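Local coordinates for protein Cel44C (Paenibacillus polymyxa, PDB 2YJQ) that probably hydrolyses internal beta-1,4 linkages of cellulose and xyloglucan, through the family 44 glycoside hydrolase part of a longer multidomain protein, at residues Trp285-Met290 with Tyr359-Glu364; Tyr28-Asp33 with Ala388-Leu393; Ala35-Met40 with Tyr400-Tyr405; Gly46-Thr51 with Leu184-Ala189. The protein carries 8 engineered substitutions. One frame throughout, in Å; residues are numbered along the deposited sequence. Where two conformers were deposited one is given.

Interaction 1 of 4, residues Trp285-Met290 with Tyr359-Glu364. With OXZ (tetrahydrooxazine), chain E.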
# COMPACT_ATOMS: atom_id res chain seq x y z
N TRP A 285 4.57 -5.74 -0.87
CA TRP A 285 5.42 -6.34 0.08
C TRP A 285 4.57 -7.28 0.94
O TRP A 285 3.80 -6.83 1.83
CB TRP A 285 6.04 -5.22 0.92
CG TRP A 285 6.98 -5.72 2.02
CD1 TRP A 285 6.73 -5.75 3.36
CD2 TRP A 285 8.30 -6.25 1.84
NE1 TRP A 285 7.82 -6.29 4.03
CE2 TRP A 285 8.80 -6.58 3.11
CE3 TRP A 285 9.11 -6.48 0.71
CZ2 TRP A 285 10.08 -7.11 3.30
CZ3 TRP A 285 10.35 -7.04 0.90
CH2 TRP A 285 10.84 -7.32 2.19
N TYR A 286 4.66 -8.57 0.63
CA TYR A 286 4.06 -9.63 1.45
C TYR A 286 5.22 -10.32 2.11
O TYR A 286 6.02 -10.90 1.39
CB TYR A 286 3.34 -10.63 0.55
CG TYR A 286 2.23 -9.98 -0.26
CD1 TYR A 286 1.03 -9.59 0.35
CD2 TYR A 286 2.41 -9.75 -1.61
CE1 TYR A 286 0.00 -8.98 -0.40
CE2 TYR A 286 1.40 -9.14 -2.38
CZ TYR A 286 0.19 -8.79 -1.78
OH TYR A 286 -0.77 -8.17 -2.57
N PRO A 287 5.41 -10.12 3.43
CA PRO A 287 6.54 -10.68 4.19
C PRO A 287 6.78 -12.17 3.93
O PRO A 287 5.79 -12.94 3.91
CB PRO A 287 6.11 -10.45 5.64
CG PRO A 287 5.28 -9.19 5.60
CD PRO A 287 4.61 -9.18 4.25
N GLU A 288 8.05 -12.55 3.69
CA GLU A 288 8.47 -13.98 3.67
C GLU A 288 8.89 -14.50 5.05
O GLU A 288 9.26 -15.68 5.23
CB GLU A 288 9.60 -14.19 2.68
CG GLU A 288 9.20 -13.82 1.28
CD GLU A 288 8.73 -15.04 0.48
OE1 GLU A 288 8.41 -16.08 1.07
OE2 GLU A 288 8.69 -14.96 -0.76
N ALA A 289 8.80 -13.62 6.04
CA ALA A 289 9.13 -13.97 7.39
C ALA A 289 8.38 -15.21 7.91
O ALA A 289 7.14 -15.28 7.80
CB ALA A 289 8.85 -12.78 8.28
N MET A 290 9.14 -16.13 8.51
CA MET A 290 8.62 -17.38 9.12
C MET A 290 8.73 -17.42 10.65
O MET A 290 9.57 -16.71 11.25
CB MET A 290 9.39 -18.58 8.57
CG MET A 290 9.77 -18.48 7.11
SD MET A 290 8.44 -19.11 6.10
CE MET A 290 8.51 -20.87 6.48
N TYR A 359 0.03 -4.78 0.71
CA TYR A 359 0.84 -5.53 1.65
C TYR A 359 -0.04 -6.07 2.73
O TYR A 359 -1.17 -5.59 2.89
CB TYR A 359 1.89 -4.63 2.28
CG TYR A 359 1.31 -3.58 3.24
CD1 TYR A 359 0.74 -2.40 2.75
CD2 TYR A 359 1.34 -3.78 4.62
CE1 TYR A 359 0.21 -1.43 3.61
CE2 TYR A 359 0.83 -2.81 5.50
CZ TYR A 359 0.27 -1.63 5.00
OH TYR A 359 -0.28 -0.67 5.82
N SER A 360 0.47 -7.03 3.50
CA SER A 360 -0.26 -7.57 4.63
C SER A 360 0.68 -8.38 5.50
O SER A 360 1.58 -9.02 4.97
CB SER A 360 -1.36 -8.55 4.11
OG SER A 360 -2.01 -9.16 5.22
N TYR A 361 0.41 -8.41 6.80
CA TYR A 361 1.21 -9.18 7.71
C TYR A 361 0.47 -10.41 8.24
O TYR A 361 1.00 -11.12 9.08
CB TYR A 361 1.72 -8.27 8.87
CG TYR A 361 2.90 -7.43 8.39
CD1 TYR A 361 2.74 -6.44 7.41
CD2 TYR A 361 4.19 -7.72 8.81
CE1 TYR A 361 3.83 -5.73 6.94
CE2 TYR A 361 5.32 -6.98 8.36
CZ TYR A 361 5.11 -6.01 7.43
OH TYR A 361 6.18 -5.33 6.93
N GLY A 362 -0.74 -10.69 7.71
CA GLY A 362 -1.46 -11.90 8.10
C GLY A 362 -2.01 -11.72 9.50
O GLY A 362 -2.02 -10.58 10.03
N GLY A 363 -2.45 -12.80 10.13
CA GLY A 363 -3.09 -12.73 11.44
C GLY A 363 -4.25 -11.75 11.46
O GLY A 363 -4.37 -10.94 12.40
N GLU A 364 -5.10 -11.78 10.44
CA GLU A 364 -6.12 -10.70 10.25
C GLU A 364 -7.12 -10.61 11.41
O GLU A 364 -7.63 -9.52 11.81
CB GLU A 364 -6.84 -10.91 8.89
CG GLU A 364 -5.88 -10.89 7.66
CD GLU A 364 -5.26 -12.25 7.33
OE1 GLU A 364 -5.35 -13.15 8.18
OE2 GLU A 364 -4.71 -12.46 6.23
C6 OXZ E . -1.74 -12.50 -3.33
C5 OXZ E . -2.02 -11.05 -3.76
C4 OXZ E . -3.08 -10.93 -4.91
C3 OXZ E . -3.21 -9.50 -5.43
C2 OXZ E . -1.85 -8.89 -5.87
O6 OXZ E . -1.34 -13.23 -4.52
O5 OXZ E . -0.81 -10.52 -4.32
O4 OXZ E . -4.35 -11.37 -4.43
O3 OXZ E . -4.20 -9.37 -6.49
N1 OXZ E . -0.87 -9.21 -4.81
O HOH W 1 8.55 -7.07 7.16

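Interaction 2 of 4, residues Tyr28-Asp33 with Ala388-Leu393. With OXZ (tetrahydrooxazine), chain E; BGC (beta-D-glucopyranose), chain C.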
# COMPACT_ATOMS: atom_id res chain seq x y z
N TYR A 28 -2.49 5.88 5.39
CA TYR A 28 -3.65 5.23 5.96
C TYR A 28 -4.56 4.89 4.79
O TYR A 28 -5.54 5.59 4.45
CB TYR A 28 -4.27 6.13 7.00
CG TYR A 28 -3.29 6.58 8.07
CD1 TYR A 28 -2.88 5.74 9.08
CD2 TYR A 28 -2.76 7.89 8.05
CE1 TYR A 28 -1.98 6.19 10.07
CE2 TYR A 28 -1.90 8.33 8.97
CZ TYR A 28 -1.53 7.53 10.00
OH TYR A 28 -0.60 8.07 10.87
N GLY A 29 -4.21 3.79 4.14
CA GLY A 29 -4.94 3.40 2.94
C GLY A 29 -5.13 1.93 2.78
O GLY A 29 -4.52 1.13 3.45
N THR A 30 -5.97 1.59 1.81
CA THR A 30 -6.42 0.23 1.63
C THR A 30 -6.77 -0.07 0.16
O THR A 30 -7.00 0.84 -0.70
CB THR A 30 -7.59 -0.04 2.62
OG1 THR A 30 -7.80 -1.45 2.75
CG2 THR A 30 -8.87 0.75 2.22
N ASN A 31 -6.75 -1.36 -0.16
CA ASN A 31 -7.33 -1.85 -1.43
C ASN A 31 -8.83 -2.10 -1.22
O ASN A 31 -9.64 -1.34 -1.67
CB ASN A 31 -6.59 -3.05 -1.94
CG ASN A 31 -5.22 -2.69 -2.46
OD1 ASN A 31 -5.11 -2.22 -3.61
ND2 ASN A 31 -4.15 -2.87 -1.62
N GLN A 32 -9.19 -3.07 -0.44
CA GLN A 32 -10.61 -3.38 -0.21
C GLN A 32 -11.02 -2.55 0.96
O GLN A 32 -10.19 -2.36 1.88
CB GLN A 32 -10.77 -4.85 0.07
CG GLN A 32 -10.24 -5.73 -1.07
CD GLN A 32 -8.76 -6.23 -0.84
OE1 GLN A 32 -7.97 -5.62 -0.14
NE2 GLN A 32 -8.43 -7.35 -1.45
N ASP A 33 -12.21 -1.97 0.91
CA ASP A 33 -12.77 -1.35 2.12
C ASP A 33 -12.97 -2.40 3.21
O ASP A 33 -13.25 -3.59 2.91
CB ASP A 33 -14.07 -0.58 1.85
CG ASP A 33 -13.84 0.55 0.91
OD1 ASP A 33 -12.81 1.24 1.08
OD2 ASP A 33 -14.65 0.77 -0.03
N ALA A 388 0.30 3.97 1.30
CA ALA A 388 0.35 2.54 1.53
C ALA A 388 -1.06 1.95 1.64
O ALA A 388 -1.99 2.56 2.16
CB ALA A 388 1.18 2.21 2.76
N ASN A 389 -1.22 0.73 1.11
CA ASN A 389 -2.55 0.24 0.91
C ASN A 389 -2.60 -1.21 1.31
O ASN A 389 -2.04 -2.09 0.59
CB ASN A 389 -2.95 0.38 -0.55
CG ASN A 389 -2.96 1.77 -1.03
OD1 ASN A 389 -4.01 2.46 -1.02
ND2 ASN A 389 -1.84 2.22 -1.49
N TYR A 390 -3.30 -1.47 2.41
CA TYR A 390 -3.45 -2.81 2.92
C TYR A 390 -4.13 -3.72 1.88
O TYR A 390 -4.91 -3.24 1.05
CB TYR A 390 -4.28 -2.77 4.20
CG TYR A 390 -4.69 -4.14 4.72
CD1 TYR A 390 -3.75 -5.00 5.28
CD2 TYR A 390 -6.05 -4.56 4.68
CE1 TYR A 390 -4.13 -6.26 5.77
CE2 TYR A 390 -6.43 -5.79 5.18
CZ TYR A 390 -5.46 -6.64 5.71
OH TYR A 390 -5.85 -7.86 6.17
N TRP A 391 -3.81 -5.00 1.90
CA TRP A 391 -4.46 -5.96 1.02
C TRP A 391 -5.04 -7.16 1.82
O TRP A 391 -4.33 -7.75 2.65
CB TRP A 391 -3.51 -6.44 -0.10
CG TRP A 391 -4.18 -7.45 -0.94
CD1 TRP A 391 -4.23 -8.78 -0.70
CD2 TRP A 391 -4.97 -7.22 -2.11
NE1 TRP A 391 -4.96 -9.42 -1.66
CE2 TRP A 391 -5.44 -8.49 -2.54
CE3 TRP A 391 -5.28 -6.07 -2.87
CZ2 TRP A 391 -6.24 -8.65 -3.69
CZ3 TRP A 391 -6.10 -6.21 -3.99
CH2 TRP A 391 -6.56 -7.49 -4.41
N LYS A 392 -6.31 -7.48 1.59
CA LYS A 392 -6.94 -8.60 2.28
C LYS A 392 -6.55 -9.95 1.67
O LYS A 392 -6.95 -10.27 0.55
CB LYS A 392 -8.50 -8.44 2.33
CG LYS A 392 -9.03 -7.24 3.15
CD LYS A 392 -10.53 -7.10 2.97
CE LYS A 392 -11.26 -8.08 3.86
NZ LYS A 392 -12.73 -8.13 3.50
N LEU A 393 -5.77 -10.75 2.41
CA LEU A 393 -5.41 -12.10 1.97
C LEU A 393 -6.47 -13.08 2.44
O LEU A 393 -6.51 -14.20 1.99
CB LEU A 393 -4.02 -12.54 2.48
CG LEU A 393 -2.79 -11.74 2.02
CD1 LEU A 393 -1.61 -12.09 2.90
CD2 LEU A 393 -2.42 -11.77 0.50
C6 OXZ E . -1.74 -12.50 -3.33
C5 OXZ E . -2.02 -11.05 -3.76
C4 OXZ E . -3.08 -10.93 -4.91
C3 OXZ E . -3.21 -9.50 -5.43
C2 OXZ E . -1.85 -8.89 -5.87
O6 OXZ E . -1.34 -13.23 -4.52
O5 OXZ E . -0.81 -10.52 -4.32
O4 OXZ E . -4.35 -11.37 -4.43
O3 OXZ E . -4.20 -9.37 -6.49
N1 OXZ E . -0.87 -9.21 -4.81
C2 BGC C . -5.99 -13.15 -4.60
C3 BGC C . -6.94 -13.89 -5.53
C4 BGC C . -7.84 -12.85 -6.21
C5 BGC C . -7.09 -11.66 -6.80
C6 BGC C . -8.06 -10.56 -7.21
C1 BGC C . -5.21 -12.07 -5.37
O2 BGC C . -5.06 -14.07 -4.02
O3 BGC C . -7.84 -14.62 -4.69
O4 BGC C . -8.46 -13.39 -7.31
O5 BGC C . -6.16 -11.11 -5.85
O6 BGC C . -7.22 -9.56 -7.80
O HOH W 2 -14.05 -5.87 3.92

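Interaction 3 of 4, residues Ala35-Met40 with Tyr400-Tyr405. Unlike the reference sequence in segment 400-405: Ala403 (reference Pro).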
# COMPACT_ATOMS: atom_id res chain seq x y z
N ALA A 35 -14.18 -2.38 7.57
CA ALA A 35 -15.49 -2.24 8.16
C ALA A 35 -16.19 -0.92 7.72
O ALA A 35 -17.41 -0.92 7.58
CB ALA A 35 -15.47 -2.39 9.69
N GLY A 36 -15.45 0.17 7.50
CA GLY A 36 -16.08 1.43 7.04
C GLY A 36 -16.00 2.55 8.10
O GLY A 36 -16.48 3.69 7.88
N ASP A 37 -15.40 2.23 9.25
CA ASP A 37 -15.13 3.21 10.31
C ASP A 37 -13.62 3.39 10.61
O ASP A 37 -13.26 3.91 11.67
CB ASP A 37 -15.87 2.83 11.62
CG ASP A 37 -15.45 1.41 12.16
OD1 ASP A 37 -14.64 0.72 11.54
OD2 ASP A 37 -15.93 0.97 13.21
N GLU A 38 -12.75 2.93 9.70
CA GLU A 38 -11.29 3.07 9.83
C GLU A 38 -10.77 4.49 9.44
O GLU A 38 -9.59 4.77 9.69
CB GLU A 38 -10.57 2.02 8.98
CG GLU A 38 -10.78 0.59 9.46
CD GLU A 38 -12.10 -0.03 8.92
OE1 GLU A 38 -12.75 0.60 8.07
OE2 GLU A 38 -12.42 -1.17 9.32
N ASN A 39 -11.61 5.34 8.81
CA ASN A 39 -11.23 6.74 8.44
C ASN A 39 -10.04 6.76 7.50
O ASN A 39 -9.06 7.53 7.68
CB ASN A 39 -10.93 7.56 9.68
CG ASN A 39 -10.80 9.06 9.40
OD1 ASN A 39 -11.33 9.59 8.42
ND2 ASN A 39 -10.09 9.76 10.30
N MET A 40 -10.08 5.88 6.50
CA MET A 40 -8.99 5.79 5.55
C MET A 40 -8.77 7.19 4.89
O MET A 40 -9.74 7.94 4.75
CB MET A 40 -9.31 4.74 4.46
CG MET A 40 -9.36 3.28 4.97
SD MET A 40 -7.74 2.79 5.51
CE MET A 40 -8.00 1.17 6.25
N TYR A 400 -8.60 -7.32 13.57
CA TYR A 400 -7.43 -6.72 14.22
C TYR A 400 -6.64 -5.78 13.29
O TYR A 400 -6.05 -4.78 13.74
CB TYR A 400 -6.56 -7.80 14.86
CG TYR A 400 -7.03 -8.16 16.24
CD1 TYR A 400 -6.83 -7.28 17.31
CD2 TYR A 400 -7.71 -9.36 16.49
CE1 TYR A 400 -7.28 -7.58 18.56
CE2 TYR A 400 -8.15 -9.67 17.77
CZ TYR A 400 -7.92 -8.80 18.78
OH TYR A 400 -8.33 -9.11 20.04
N VAL A 401 -6.68 -6.05 11.99
CA VAL A 401 -6.19 -5.07 11.01
C VAL A 401 -7.03 -3.81 11.13
O VAL A 401 -6.52 -2.65 11.24
CB VAL A 401 -6.21 -5.61 9.54
CG1 VAL A 401 -5.86 -4.49 8.55
CG2 VAL A 401 -5.22 -6.81 9.41
N SER A 402 -8.32 -4.03 11.13
CA SER A 402 -9.22 -2.93 11.24
C SER A 402 -8.97 -2.11 12.56
O SER A 402 -8.91 -0.89 12.54
CB SER A 402 -10.64 -3.48 11.21
OG SER A 402 -11.50 -2.39 11.29
N ALA A 403 -8.78 -2.81 13.67
CA ALA A 403 -8.36 -2.19 14.95
C ALA A 403 -7.12 -1.30 14.83
O ALA A 403 -7.10 -0.12 15.30
CB ALA A 403 -8.13 -3.25 15.99
N ALA A 404 -6.09 -1.83 14.18
CA ALA A 404 -4.85 -1.07 13.95
C ALA A 404 -5.12 0.25 13.32
O ALA A 404 -4.72 1.28 13.88
CB ALA A 404 -3.80 -1.87 13.15
N TYR A 405 -5.83 0.27 12.18
CA TYR A 405 -6.19 1.58 11.55
C TYR A 405 -6.97 2.49 12.47
O TYR A 405 -6.71 3.69 12.51
CB TYR A 405 -6.96 1.45 10.17
CG TYR A 405 -6.05 0.97 9.04
CD1 TYR A 405 -5.28 1.89 8.32
CD2 TYR A 405 -5.97 -0.41 8.68
CE1 TYR A 405 -4.42 1.47 7.29
CE2 TYR A 405 -5.10 -0.83 7.68
CZ TYR A 405 -4.33 0.11 6.98
OH TYR A 405 -3.49 -0.26 5.90
O HOH W 3 -14.29 -1.99 12.70

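Interaction 4 of 4, residues Gly46-Thr51 with Leu184-Ala189. With OXZ (tetrahydrooxazine), chain E; BGC (beta-D-glucopyranose), chain C; BGC (beta-D-glucopyranose), chain B.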
# COMPACT_ATOMS: atom_id res chain seq x y z
N GLY A 46 -6.81 -2.05 -7.72
CA GLY A 46 -5.62 -2.62 -8.32
C GLY A 46 -5.66 -4.11 -8.03
O GLY A 46 -6.71 -4.64 -7.68
N GLY A 47 -4.52 -4.79 -8.10
CA GLY A 47 -4.48 -6.25 -7.97
C GLY A 47 -4.66 -7.00 -9.30
O GLY A 47 -4.92 -6.41 -10.37
N ASN A 48 -4.50 -8.32 -9.23
CA ASN A 48 -4.51 -9.20 -10.44
C ASN A 48 -5.65 -8.95 -11.41
O ASN A 48 -5.46 -8.86 -12.61
CB ASN A 48 -4.49 -10.65 -9.97
CG ASN A 48 -3.15 -11.00 -9.32
OD1 ASN A 48 -2.16 -10.27 -9.49
ND2 ASN A 48 -3.10 -12.11 -8.58
N ARG A 49 -6.84 -8.73 -10.88
CA ARG A 49 -8.01 -8.54 -11.73
C ARG A 49 -7.99 -7.31 -12.63
O ARG A 49 -8.67 -7.30 -13.71
CB ARG A 49 -9.27 -8.52 -10.86
CG ARG A 49 -9.83 -9.90 -10.54
CD ARG A 49 -10.70 -10.39 -11.72
NE ARG A 49 -11.34 -11.70 -11.56
CZ ARG A 49 -12.26 -12.14 -12.45
NH1 ARG A 49 -12.63 -11.40 -13.48
NH2 ARG A 49 -12.84 -13.30 -12.29
N MET A 50 -7.23 -6.27 -12.24
CA MET A 50 -7.23 -4.99 -13.00
C MET A 50 -6.39 -5.02 -14.28
O MET A 50 -6.62 -4.22 -15.21
CB MET A 50 -6.85 -3.79 -12.13
CG MET A 50 -7.95 -3.38 -11.19
SD MET A 50 -9.45 -2.91 -12.00
CE MET A 50 -9.13 -1.37 -12.88
N THR A 51 -5.41 -5.91 -14.32
CA THR A 51 -4.59 -6.11 -15.55
C THR A 51 -5.49 -6.24 -16.80
O THR A 51 -5.24 -5.57 -17.83
CB THR A 51 -3.69 -7.35 -15.46
OG1 THR A 51 -2.71 -7.21 -14.40
CG2 THR A 51 -2.94 -7.52 -16.75
N LEU A 184 0.51 1.80 -13.37
CA LEU A 184 0.91 1.15 -14.61
C LEU A 184 0.77 -0.40 -14.42
O LEU A 184 1.76 -1.13 -14.08
CB LEU A 184 2.34 1.58 -15.03
CG LEU A 184 2.58 3.11 -15.13
CD1 LEU A 184 4.03 3.42 -15.42
CD2 LEU A 184 1.72 3.76 -16.18
N ASP A 185 -0.49 -0.86 -14.65
CA ASP A 185 -0.87 -2.27 -14.51
C ASP A 185 -0.48 -2.71 -13.10
O ASP A 185 -0.46 -1.88 -12.17
CB ASP A 185 -0.13 -3.09 -15.56
CG ASP A 185 -0.89 -4.33 -15.97
OD1 ASP A 185 -0.76 -5.31 -15.17
OD2 ASP A 185 -1.61 -4.26 -17.02
N ASN A 186 -0.11 -3.98 -12.95
CA ASN A 186 0.00 -4.63 -11.66
C ASN A 186 0.92 -5.80 -11.83
O ASN A 186 0.74 -6.58 -12.75
CB ASN A 186 -1.38 -5.15 -11.19
CG ASN A 186 -1.32 -5.90 -9.86
OD1 ASN A 186 -1.17 -7.15 -9.82
ND2 ASN A 186 -1.44 -5.18 -8.77
N GLU A 187 1.87 -5.94 -10.92
CA GLU A 187 2.85 -7.04 -10.94
C GLU A 187 3.31 -7.57 -12.32
O GLU A 187 3.20 -8.76 -12.65
CB GLU A 187 2.44 -8.17 -10.00
CG GLU A 187 1.88 -7.60 -8.68
CD GLU A 187 1.52 -8.65 -7.67
OE1 GLU A 187 1.29 -9.80 -8.10
OE2 GLU A 187 1.45 -8.31 -6.47
N PRO A 188 3.89 -6.69 -13.11
CA PRO A 188 4.22 -7.14 -14.45
C PRO A 188 5.24 -8.30 -14.51
O PRO A 188 5.26 -8.97 -15.52
CB PRO A 188 4.83 -5.88 -15.07
CG PRO A 188 5.66 -5.33 -13.84
CD PRO A 188 4.59 -5.43 -12.75
N ALA A 189 6.06 -8.52 -13.49
CA ALA A 189 7.04 -9.61 -13.54
C ALA A 189 6.31 -10.90 -13.27
O ALA A 189 6.90 -11.98 -13.41
CB ALA A 189 8.21 -9.46 -12.48
C6 OXZ E . -1.74 -12.50 -3.33
C5 OXZ E . -2.02 -11.05 -3.76
C4 OXZ E . -3.08 -10.93 -4.91
C3 OXZ E . -3.21 -9.50 -5.43
C2 OXZ E . -1.85 -8.89 -5.87
O6 OXZ E . -1.34 -13.23 -4.52
O5 OXZ E . -0.81 -10.52 -4.32
O4 OXZ E . -4.35 -11.37 -4.43
O3 OXZ E . -4.20 -9.37 -6.49
N1 OXZ E . -0.87 -9.21 -4.81
C2 BGC C . -5.99 -13.15 -4.60
C3 BGC C . -6.94 -13.89 -5.53
C4 BGC C . -7.84 -12.85 -6.21
C5 BGC C . -7.09 -11.66 -6.80
C6 BGC C . -8.06 -10.56 -7.21
C1 BGC C . -5.21 -12.07 -5.37
O2 BGC C . -5.06 -14.07 -4.02
O3 BGC C . -7.84 -14.62 -4.69
O4 BGC C . -8.46 -13.39 -7.31
O5 BGC C . -6.16 -11.11 -5.85
O6 BGC C . -7.22 -9.56 -7.80
C2 BGC B . -10.31 -14.02 -8.58
C3 BGC B . -11.81 -14.39 -8.54
C4 BGC B . -12.12 -15.37 -7.43
C5 BGC B . -11.57 -14.77 -6.14
C6 BGC B . -12.04 -15.65 -4.99
C1 BGC B . -9.87 -13.56 -7.21
O2 BGC B . -10.02 -13.00 -9.54
O3 BGC B . -12.23 -14.98 -9.76
O4 BGC B . -13.53 -15.41 -7.30
O5 BGC B . -10.15 -14.64 -6.34
O6 BGC B . -10.96 -16.29 -4.31
O HOH W 4 0.27 -11.04 -10.44
O HOH W 5 -1.77 -8.57 -12.62

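Interaction 1 of 4, residues Trp285-Met290 with Tyr359-Glu364
Pro287 points its CG at the face of Tyr361, the two side chains crossing at about a right angle: CG sits over the middle of the phenol ring, 3.6 Å from the ring centroid and 14° off the normal, a CH-pi contact. The neighbouring methylene rests on the backbone, with Pro287 CD 3.1 Å from Ser360 O. Trp285 reaches the same tyrosine differently. With CG anti to the backbone nitrogen (chi1 179°), its indole runs out until its edge, in plane, faces Tyr361 OH. Water 1 joins the two polar groups, 2.9 Å from Tyr361 OH and more weakly held by Trp285 NE1. Behind them, Trp285 CB and Tyr359 CB are 4.4 Å apart.

Tyr286 turns the other way, toward the ligand. One side of its ring, CD1 and CE1, passes Ser360 N and Tyr359 CA, while its hydroxyl accepts a hydrogen bond from N1 of the tetrahydrooxazine; the modelled separation of Tyr286 OH and OXZ N1, 2.5 Å, is very short and best read with caution. Ser358 OG also bonds this hydroxyl. A phenylalanine here would probably leave the OXZ nitrogen and Ser358 without the oxygen that links them.

Further out, Arg295 binds the carbonyls of Tyr286 and Pro287, Arg309 binds that of Tyr361, and Ser360 OG accepts from Gly362 N at 3.2 Å to make an ST turn. Tyr359 projects onto helix 367-381. These loops follow strands 280-285 and 353-359, neighbours in the parallel barrel, and the arrangement is that of a TIM barrel, in which the loops after the C-terminal ends of the strands build the substrate site.

Interaction 2 of 4, residues Tyr28-Asp33 with Ala388-Leu393
Trp391 is the flat group between protein and ligand. Over one face of the indole comes C3 of the tetrahydrooxazine, 3.6 Å above the plane and offset toward the rim, the ligand ring inclined to the indole rather than flat on it; on the opposite face Gln32 NE2 stands 3.2 Å above the ring, over its centre, with amide and indole planes 51° apart. At the edge, in the ring plane, Asn31 CG meets Trp391 CE3 at 3.4 Å. A chi1 of 178° places the indole opposite its own backbone nitrogen, with CE3 against Asn31.

Both amides are held by hydrogen bonds. Gln32 OE1 accepts Lys392 N at 3.0 Å, which holds NE2 over the indole. Tyr390 O takes two donors from one residue: Asn31 N at 2.9 Å in the carbonyl plane, and Asn31 ND2 at 2.8 Å from 56° above it. ND2 also reaches Thr357 O, and Arg44 binds Asn31 OD1. Tyr390 N to Gly29 O, 3.1 Å, joins strands 29-30 and 387-390, the first and last of the barrel. An alanine in place of Trp391 would probably take away the apolar face beside OXZ C3 and open a gap between the ligand and the Gln32 amide.

The chemistry is thus mixed: an aromatic face gives OXZ C3 an apolar neighbour, while the buried, multiply bonded Asn31 amide borders its rim and the Gln32 amide backs its other face.

Interaction 3 of 4, residues Ala35-Met40 with Tyr400-Tyr405
Glu38 reaches Ser402 by folding back on itself: a turn at chi2 (84°) brings the carboxylate round over its own loop, while the serine hydroxyl, anti to its backbone nitrogen, extends from the helix to meet it. Met40 uses a similar bend (chi2 -66°) to lay its methyl on Tyr405.

The carboxylate is gripped by three donors. Glu38 OE1 accepts Gly36 N at 2.8 Å and Glu38 OE2 accepts Ala35 N at 2.8 Å, each on the syn side and a little out of plane, so two successive peptide N-H groups chelate it. Ser402 OG donates to OE2 as well; the modelled 2.5 Å between Ser402 OG and Glu38 OE2 is very short, and its exact value deserves reserve. These donors probably offset the charge of a largely buried acid. Water 3 donates to Ser402 OG and to Asp37 OD1, whose carboxylate forms a salt bridge with Lys406 further along the helix.

Below this polar patch the contact is apolar. Met40 CE stands over the centre of the Tyr405 ring, 3.4 Å from the centroid and 11° off the normal, and Met40 SD follows at 4.2 Å from the same centroid: a Met-aromatic contact with the methyl leading. Glu38 CB and Tyr405 CB touch at 3.8 Å.

Tyr405 also packs on Met373 and Leu377 of helix 367-381. The loop joins barrel strands 29-30 and 42-45, between which no helix lies, and it packs on helix 399-409, which follows the last strand: an outer-layer contact of a TIM barrel.

Interaction 4 of 4, residues Gly46-Thr51 with Leu184-Ala189
Thr51 and Asp185 tie together two loops at the substrate end of a TIM barrel, those that follow strands 42-45 and 181-184. Thr51 OG1 lies 2.8 Å from Asp185 OD1, probably as a hydrogen bond, though that proton has another acceptor within reach. Asp185 OD1 also accepts Asn186 N at 2.7 Å, on its anti side, and Trp191 NE1; its other oxygen takes the backbone N-H groups of Met112 and Ala113, so this buried carboxylate knits several loops together.

Packing is the share of Asn186. Extended from its backbone with chi1 at 177°, it sets its amide group against the Gly47 peptide; which way round the amide lies is uncertain. Gly47 itself has a backbone shape that calls for glycine, and a beta carbon there would also crowd OXZ O3.

One water-mediated link crosses near the ligand: water 4 donates to Asn48 OD1 at 2.7 Å and to Glu187 OE1 at 2.8 Å. Asp65 fixes the Asn48 amide nitrogen and His284 bonds Glu187 OE2.

Direct bonds to the ligands complete the account. Glu187 OE2 accepts from OXZ N1 at 3.0 Å. Two ring carbons along, Asn48 N points almost straight at OXZ O3, 2.9 Å with an angle of 173°, and the next backbone nitrogen, Arg49 N, binds O6 of the chain C glucose. Arg49, bent at its second torsion and salt-bridged to Asp71, spreads its guanidinium edge along the chain B glucose: NE reaches O2 at 2.7 Å, and NH2 reaches O3 at 3.1 Å, 175° at the hydrogen.

Overall arrangement
Interactions 1, 2 and 4 meet at the tetrahydrooxazine: Glu187 of 4 bonds its nitrogen, Tyr286 of 1 approaches the same atom at a modelled distance too short to be trusted exactly, and 2 sets the Trp391 face beside its C3 and shares the chain C glucose with 4. Interactions 1 and 2, with centres 13 Å apart, are joined by a probable hydrogen bond from Trp391 N to Tyr359 O (2.9 Å). Interaction 3 lies on the outer side, its centre 10 Å from that of interaction 2 and 25 Å from that of interaction 4. Tyr405 OH of the outer helix ties it to both 1 and 2, probably hydrogen-bonding Gly29 O (3.0 Å) and Tyr359 OH (3.2 Å).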